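Cellulase (PDB 6WQY) probably hydrolyses internal beta-1,4-glucosidic bonds of cellulose and related plant polysaccharides, through its family 5 glycoside hydrolase domain. Local coordinates at residues G38-A43 with A57-A62. Residues are numbered along the deposited sequence; the frame is centred on the assembly and turned at random.
Sequences GNQLDA and AAATQA
Q40 sits in the loop that follows the first barrel strand, 34-37, and its amide reaches across to A57 and A59 in the run leading into helix 61-70. NE2 of Q40 donates to O of A57 at 2.9 Å; the bond is nearly straight (168°), and the acceptor lies almost in the plane of the Q40 amide. With CG anti to the backbone N (chi1 -160°) and a bend at chi2, the chain carries its amide up to the other backbone. CB of A59 lies over the face of that amide, 3.9 Å from NE2. In this (beta/alpha)8 barrel, the contact joins the loop after strand 34-37 to the approach to helix 61-70. E51 takes bonds from both NE2 of Q40 and N of A59, while H362 bonds OE1, so both ends of the buried amide are satisfied. A leucine in place of Q40 would probably leave O of A57 and the E51 carboxylate without this donor, and H362 without its acceptor. A type I turn spans Q40 to A43, and OD1 of D42 accepts a bond from N of Q40 at 2.7 Å, from above the carboxylate plane. After A59, T60 N-caps helix 61-70 through OG1 to N of L63.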
ATOM      1  N   GLY A  38       2.148  -8.164   5.292  1.00  7.80           N
ATOM      2  CA  GLY A  38       2.477  -7.253   6.372  1.00  8.20           C
ATOM      3  C   GLY A  38       3.243  -7.910   7.513  1.00  8.07           C
ATOM      4  O   GLY A  38       3.223  -9.119   7.709  1.00  8.57           O
ATOM      5  N   ASN A  39       3.894  -7.060   8.313  1.00  8.65           N
ATOM      6  CA  ASN A  39       4.769  -7.522   9.399  1.00  9.36           C
ATOM      7  C   ASN A  39       5.750  -8.577   8.899  1.00  8.78           C
ATOM      8  O   ASN A  39       6.019  -9.575   9.564  1.00  9.61           O
ATOM      9  CB  ASN A  39       3.989  -8.005  10.615  1.00 10.35           C
ATOM     10  CG  ASN A  39       3.428  -6.870  11.449  1.00 11.00           C
ATOM     11  OD1 ASN A  39       3.449  -5.727  11.048  1.00 12.11           O
ATOM     12  ND2 ASN A  39       2.920  -7.205  12.633  1.00 12.90           N
ATOM     13  N   GLN A  40       6.316  -8.326   7.725  1.00  8.46           N
ATOM     14  CA  GLN A  40       7.150  -9.285   7.001  1.00  8.24           C
ATOM     15  C   GLN A  40       8.438  -8.560   6.608  1.00  8.29           C
ATOM     16  O   GLN A  40       9.251  -8.252   7.487  1.00  8.56           O
ATOM     17  CB  GLN A  40       6.353  -9.900   5.857  1.00  8.58           C
ATOM     18  CG  GLN A  40       6.924 -11.211   5.347  1.00  8.51           C
ATOM     19  CD  GLN A  40       6.586 -12.389   6.237  1.00  8.10           C
ATOM     20  OE1 GLN A  40       5.475 -12.519   6.735  1.00  9.07           O
ATOM     21  NE2 GLN A  40       7.547 -13.282   6.414  1.00  9.43           N
ATOM     22  N   LEU A  41       8.646  -8.236   5.324  1.00  8.24           N
ATOM     23  CA  LEU A  41       9.855  -7.487   4.966  1.00  8.43           C
ATOM     24  C   LEU A  41       9.829  -6.061   5.501  1.00  7.99           C
ATOM     25  O   LEU A  41      10.871  -5.386   5.490  1.00  8.82           O
ATOM     26  CB  LEU A  41      10.114  -7.516   3.466  1.00  8.49           C
ATOM     27  CG  LEU A  41      10.392  -8.895   2.884  1.00  9.67           C
ATOM     28  CD1 LEU A  41      10.574  -8.841   1.377  1.00 11.03           C
ATOM     29  CD2 LEU A  41      11.607  -9.540   3.517  1.00 14.99           C
ATOM     30  N   ASP A  42       8.668  -5.600   5.969  1.00  8.27           N
ATOM     31  CA  ASP A  42       8.559  -4.333   6.674  1.00  8.00           C
ATOM     32  C   ASP A  42       9.062  -4.399   8.115  1.00  8.00           C
ATOM     33  O   ASP A  42       9.370  -3.343   8.699  1.00  8.43           O
ATOM     34  CB  ASP A  42       7.115  -3.788   6.652  1.00  8.51           C
ATOM     35  CG  ASP A  42       6.039  -4.842   6.937  1.00  8.76           C
ATOM     36  OD1 ASP A  42       6.093  -5.955   6.362  1.00  8.96           O
ATOM     37  OD2 ASP A  42       5.114  -4.526   7.738  1.00 10.74           O
ATOM     38  N   ALA A  43       9.134  -5.588   8.700  1.00  8.76           N
ATOM     39  CA  ALA A  43       9.496  -5.719  10.103  1.00  9.19           C
ATOM     40  C   ALA A  43      10.962  -5.353  10.307  1.00  9.21           C
ATOM     41  O   ALA A  43      11.824  -5.633   9.463  1.00 10.06           O
ATOM     42  CB  ALA A  43       9.256  -7.148  10.579  1.00  9.30           C
ATOM     43  N   ALA A  57       6.902 -16.290  10.409  1.00  9.81           N
ATOM     44  CA  ALA A  57       7.994 -17.032   9.796  1.00 10.01           C
ATOM     45  C   ALA A  57       8.185 -16.536   8.365  1.00  9.29           C
ATOM     46  O   ALA A  57       7.362 -15.798   7.822  1.00  9.90           O
ATOM     47  CB  ALA A  57       7.720 -18.531   9.844  1.00 12.22           C
ATOM     48  N   ALA A  58       9.291 -16.947   7.752  1.00 10.57           N
ATOM     49  CA  ALA A  58       9.656 -16.446   6.435  1.00 10.83           C
ATOM     50  C   ALA A  58       8.606 -16.789   5.390  1.00 10.27           C
ATOM     51  O   ALA A  58       8.078 -17.902   5.342  1.00 11.32           O
ATOM     52  CB  ALA A  58      11.007 -17.024   6.023  1.00 12.78           C
ATOM     53  N   ALA A  59       8.323 -15.823   4.519  1.00  9.87           N
ATOM     54  CA  ALA A  59       7.355 -16.014   3.442  1.00 10.23           C
ATOM     55  C   ALA A  59       7.882 -17.009   2.418  1.00 10.25           C
ATOM     56  O   ALA A  59       9.095 -17.139   2.216  1.00 10.79           O
ATOM     57  CB  ALA A  59       7.044 -14.678   2.769  1.00 10.99           C
ATOM     58  N   THR A  60       6.951 -17.693   1.739  1.00 10.77           N
ATOM     59  CA  THR A  60       7.278 -18.796   0.848  1.00 11.70           C
ATOM     60  C   THR A  60       6.445 -18.733  -0.428  1.00 10.29           C
ATOM     61  O   THR A  60       5.412 -18.065  -0.495  1.00 10.98           O
ATOM     62  CB  THR A  60       6.927 -20.125   1.520  1.00 12.77           C
ATOM     63  OG1 THR A  60       5.510 -20.099   1.794  1.00 12.99           O
ATOM     64  CG2 THR A  60       7.717 -20.332   2.798  1.00 13.65           C
ATOM     65  N   GLN A  61       6.885 -19.506  -1.426  1.00 11.42           N
ATOM     66  CA  GLN A  61       6.062 -19.714  -2.611  1.00 11.18           C
ATOM     67  C   GLN A  61       4.695 -20.270  -2.242  1.00 11.07           C
ATOM     68  O   GLN A  61       3.685 -19.918  -2.858  1.00 12.15           O
ATOM     69  CB  GLN A  61       6.766 -20.661  -3.584  1.00 12.48           C
ATOM     70  CG  GLN A  61       6.028 -20.841  -4.893  1.00 12.53           C
ATOM     71  CD  GLN A  61       6.024 -19.565  -5.700  1.00 11.74           C
ATOM     72  OE1 GLN A  61       7.071 -19.083  -6.119  1.00 13.37           O
ATOM     73  NE2 GLN A  61       4.858 -18.972  -5.861  1.00 12.43           N
ATOM     74  N   ALA A  62       4.641 -21.151  -1.242  1.00 11.68           N
ATOM     75  CA  ALA A  62       3.374 -21.756  -0.856  1.00 12.29           C
ATOM     76  C   ALA A  62       2.347 -20.699  -0.469  1.00 11.29           C
ATOM     77  O   ALA A  62       1.156 -20.840  -0.768  1.00 12.01           O
ATOM     78  CB  ALA A  62       3.574 -22.750   0.285  1.00 13.02           C
TER